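Side-chain contacts in SAM-dependent O-methyltransferase (Leptospira interrogans, PDB 2HNK), which probably transfers a methyl group from S-adenosylmethionine to an oxygen of an acceptor, and is seen here with the demethylated product S-adenosyl-L-homocysteine bound: residues I54-I58 / S59-R63; S192-P196 / S197-I201. One frame throughout, in Å; residues are numbered along the deposited sequence.

Contact 1: I54-I58 / S59-R63; sequences ILTKI and SGAKR. With SO4 (sulfate ion), chain D.
Ser59 turns its OG into the space between its own backbone N and carbonyl carbon (chi1 70°), which swings the hydroxyl back over the last turn of the helix and onto the carbonyls of Leu55 and Thr56. This is a helix C-terminus with glycine at the C' position: Gly60, just past helix 46-59, has a positive phi of 71°, and the chain runs on into strand 63-67 of the Rossmann-like sheet. Ser59 OG stands 2.9 Å from Thr56 O and 3.0 Å from Leu55 O, and its single proton could go to either. Leu55 O is also held by the regular helical bond from Ser59 N. Gly60 N hydrogen-bonds to Lys57 O at 3.2 Å, from well above the carbonyl plane, with a second, weak bond to Thr56 O. A water then bridges the turn, donating to Thr56 O and to Ala61 O at 2.7 Å each, so Thr56 O draws partners from the helix end and from solvent. The hydroxyl of Thr56 itself looks back up the helix to Leu52 O, while its side chain packs on Phe78 and Ala81 of helix 73-81. Past the turn, the methyl of Ala61 rests on Leu150 of strand 148-153. Ile54, Lys57, Ile58 and Ser59 meet the second subunit: Ser59 packs on its Ile58, and Lys57 makes a salt bridge to its Asp215. A sulfate, probably from the crystallisation liquor, also binds Lys57 and is held by Arg229 and His234, a residue of the C-terminal His-tag, of the second subunit. Lys57, extended beyond CG, puts NZ 2.8 Å from sulfate O2.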
# COMPACT_ATOMS: atom_id res chain seq x y z
N ILE C 54 -4.01 -2.65 6.51
CA ILE C 54 -3.43 -1.30 6.60
C ILE C 54 -3.99 -0.36 5.52
O ILE C 54 -4.29 0.80 5.81
CB ILE C 54 -1.86 -1.33 6.63
CG1 ILE C 54 -1.32 -0.08 7.32
CG2 ILE C 54 -1.24 -1.46 5.24
CD1 ILE C 54 -0.77 -0.34 8.69
N LEU C 55 -4.13 -0.87 4.30
CA LEU C 55 -4.69 -0.09 3.20
C LEU C 55 -6.12 0.37 3.48
O LEU C 55 -6.49 1.49 3.13
CB LEU C 55 -4.66 -0.90 1.91
CG LEU C 55 -3.66 -0.60 0.78
CD1 LEU C 55 -2.40 0.16 1.19
CD2 LEU C 55 -3.31 -1.90 0.04
N THR C 56 -6.92 -0.48 4.10
CA THR C 56 -8.29 -0.12 4.47
C THR C 56 -8.29 1.07 5.44
O THR C 56 -9.04 2.02 5.26
CB THR C 56 -9.05 -1.32 5.06
OG1 THR C 56 -9.12 -2.35 4.07
CG2 THR C 56 -10.47 -0.94 5.48
N LYS C 57 -7.43 0.99 6.44
CA LYS C 57 -7.27 2.05 7.44
C LYS C 57 -6.72 3.35 6.86
O LYS C 57 -7.25 4.43 7.13
CB LYS C 57 -6.40 1.56 8.59
CG LYS C 57 -6.91 0.30 9.24
CD LYS C 57 -6.19 0.01 10.55
CE LYS C 57 -6.92 -1.07 11.32
NZ LYS C 57 -6.32 -1.28 12.66
N ILE C 58 -5.67 3.25 6.06
CA ILE C 58 -5.03 4.41 5.42
C ILE C 58 -6.04 5.14 4.53
O ILE C 58 -6.14 6.37 4.58
CB ILE C 58 -3.77 3.98 4.60
CG1 ILE C 58 -2.64 3.51 5.52
CG2 ILE C 58 -3.28 5.09 3.68
CD1 ILE C 58 -1.50 2.78 4.79
N SER C 59 -6.80 4.38 3.75
CA SER C 59 -7.77 4.94 2.81
C SER C 59 -8.99 5.60 3.46
O SER C 59 -9.69 6.38 2.82
CB SER C 59 -8.23 3.85 1.84
OG SER C 59 -9.05 2.90 2.48
N GLY C 60 -9.25 5.27 4.72
CA GLY C 60 -10.45 5.77 5.42
C GLY C 60 -11.75 5.15 4.94
O GLY C 60 -12.83 5.63 5.28
N ALA C 61 -11.65 4.07 4.15
CA ALA C 61 -12.82 3.37 3.60
C ALA C 61 -13.88 3.00 4.64
O ALA C 61 -13.55 2.54 5.74
CB ALA C 61 -12.39 2.12 2.82
N LYS C 62 -15.15 3.22 4.29
CA LYS C 62 -16.28 2.80 5.13
C LYS C 62 -17.23 1.87 4.39
O LYS C 62 -18.03 1.18 5.02
CB LYS C 62 -17.04 4.01 5.68
CG LYS C 62 -16.20 4.88 6.60
CD LYS C 62 -17.04 5.76 7.51
CE LYS C 62 -16.13 6.43 8.54
NZ LYS C 62 -16.89 7.12 9.62
N ARG C 63 -17.15 1.87 3.06
CA ARG C 63 -17.96 0.95 2.26
C ARG C 63 -17.09 0.18 1.29
O ARG C 63 -16.54 0.75 0.34
CB ARG C 63 -19.07 1.70 1.50
CG ARG C 63 -20.14 2.34 2.39
CD ARG C 63 -20.85 1.30 3.27
NE ARG C 63 -21.89 1.91 4.10
CZ ARG C 63 -21.72 2.32 5.36
NH1 ARG C 63 -20.55 2.17 5.97
NH2 ARG C 63 -22.73 2.87 6.01
S SO4 D . -7.65 2.30 14.49
O1 SO4 D . -6.83 3.42 14.05
O2 SO4 D . -7.06 1.04 14.06
O3 SO4 D . -7.73 2.28 15.94
O4 SO4 D . -8.97 2.45 13.91
O HOH W 1 -11.11 2.52 6.99

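Contact 2: S192-P196 / S197-I201; sequences SHQEP and STVGI
Thr198 OG1 donates to Glu195 OE1 at 2.7 Å, the shortest hydrogen bond between the two segments, arriving from above the carboxylate plane. On the other oxygen, His193 ND1 donates to Glu195 OE2 at 2.6 Å, nearly straight at 168°, with the acceptor close to the plane of the imidazole and using its syn lone pair. A bend at chi2 (86°) folds the glutamate chain back to reach both, and with two donors on different oxygens the carboxylate's rotation is probably well fixed. Glu195 occupies the N-cap position, so its negative charge lies where the helix dipole would probably favour it. Its backbone O starts the helical bonding by accepting from Val199 N at 2.9 Å, and the O of Pro196, a residue with no N-H to lose in the first turn, accepts from Gly200 N. Val199 CG2 lies against this start, 3.3 Å from Glu195 O, and Gln194 OE1 lies 3.8 Å from Val199 CG2; Gln194 NE2 hydrogen-bonds to Leu191 O. Ser197 OG bonds outward to Trp184 NE1, whose side chain also meets Thr198. The loop that follows strand 175-180 thus enters helix 196-210, whose first turns lean through Pro196 and Ile201 on Glu158 and Lys157, in the connection between strand 148-153 and helix 160-170.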
# COMPACT_ATOMS: atom_id res chain seq x y z
N SER C 192 3.24 -17.56 -24.56
CA SER C 192 2.84 -18.96 -24.76
C SER C 192 1.62 -19.33 -23.93
O SER C 192 0.87 -20.23 -24.29
CB SER C 192 3.98 -19.91 -24.45
OG SER C 192 4.99 -19.81 -25.42
N HIS C 193 1.43 -18.63 -22.81
CA HIS C 193 0.25 -18.80 -21.99
C HIS C 193 -0.94 -17.97 -22.48
O HIS C 193 -0.93 -16.74 -22.43
CB HIS C 193 0.60 -18.53 -20.53
CG HIS C 193 1.42 -19.62 -19.91
ND1 HIS C 193 0.86 -20.77 -19.40
CD2 HIS C 193 2.76 -19.75 -19.78
CE1 HIS C 193 1.82 -21.55 -18.95
NE2 HIS C 193 2.98 -20.97 -19.17
N GLN C 194 -1.96 -18.68 -22.96
CA GLN C 194 -3.13 -18.07 -23.60
C GLN C 194 -4.43 -18.67 -23.05
O GLN C 194 -5.46 -18.72 -23.75
CB GLN C 194 -3.06 -18.24 -25.14
CG GLN C 194 -1.89 -17.52 -25.82
CD GLN C 194 -2.05 -16.01 -25.82
OE1 GLN C 194 -3.16 -15.50 -25.91
NE2 GLN C 194 -0.94 -15.29 -25.70
N GLU C 195 -4.37 -19.11 -21.80
CA GLU C 195 -5.54 -19.60 -21.08
C GLU C 195 -6.50 -18.43 -20.87
O GLU C 195 -6.05 -17.30 -20.77
CB GLU C 195 -5.14 -20.22 -19.74
CG GLU C 195 -4.02 -21.27 -19.80
CD GLU C 195 -2.62 -20.68 -19.75
OE1 GLU C 195 -2.47 -19.44 -19.83
OE2 GLU C 195 -1.64 -21.45 -19.63
N PRO C 196 -7.82 -18.69 -20.84
CA PRO C 196 -8.81 -17.62 -20.62
C PRO C 196 -8.56 -16.74 -19.38
O PRO C 196 -8.86 -15.55 -19.41
CB PRO C 196 -10.13 -18.39 -20.48
CG PRO C 196 -9.91 -19.62 -21.30
CD PRO C 196 -8.47 -20.00 -21.04
N SER C 197 -8.01 -17.33 -18.32
CA SER C 197 -7.74 -16.58 -17.07
C SER C 197 -6.58 -15.62 -17.28
O SER C 197 -6.68 -14.42 -16.97
CB SER C 197 -7.45 -17.54 -15.91
OG SER C 197 -6.37 -18.40 -16.24
N THR C 198 -5.50 -16.16 -17.85
CA THR C 198 -4.30 -15.39 -18.18
C THR C 198 -4.62 -14.25 -19.14
O THR C 198 -4.08 -13.15 -18.98
CB THR C 198 -3.21 -16.28 -18.81
OG1 THR C 198 -3.07 -17.48 -18.06
CG2 THR C 198 -1.86 -15.54 -18.85
N VAL C 199 -5.48 -14.52 -20.12
CA VAL C 199 -5.90 -13.48 -21.07
C VAL C 199 -6.69 -12.38 -20.35
O VAL C 199 -6.39 -11.20 -20.51
CB VAL C 199 -6.67 -14.08 -22.30
CG1 VAL C 199 -7.26 -12.98 -23.19
CG2 VAL C 199 -5.75 -14.99 -23.13
N GLY C 200 -7.67 -12.76 -19.53
CA GLY C 200 -8.46 -11.80 -18.75
C GLY C 200 -7.61 -10.86 -17.91
O GLY C 200 -7.78 -9.64 -17.97
N ILE C 201 -6.67 -11.42 -17.16
CA ILE C 201 -5.74 -10.63 -16.34
C ILE C 201 -4.84 -9.68 -17.16
O ILE C 201 -4.72 -8.50 -16.82
CB ILE C 201 -4.91 -11.55 -15.39
CG1 ILE C 201 -5.84 -12.26 -14.43
CG2 ILE C 201 -3.83 -10.74 -14.64
CD1 ILE C 201 -5.21 -13.40 -13.67

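How the contacts relate
Both contacts are helix ends of one Rossmann-like methyltransferase domain, but they sit on opposite sides of the chain's centre, with centres 31 Å apart and nearest atoms about 17 Å apart. Contact 1 comes first and leads from the end of helix 46-59 into strand 63-67, an inner strand of the sheet; contact 2 follows much later, where the chain has left strand 175-180 and begins helix 196-210. Strand 148-153 lies between those two strands. S-adenosyl-L-homocysteine is about 13 Å from the Thr56 side chain and about 11 Å from that of Ser197, so neither contact touches it. Contact 1 ends a helix at the subunit interface, whereas contact 2 starts one away from it.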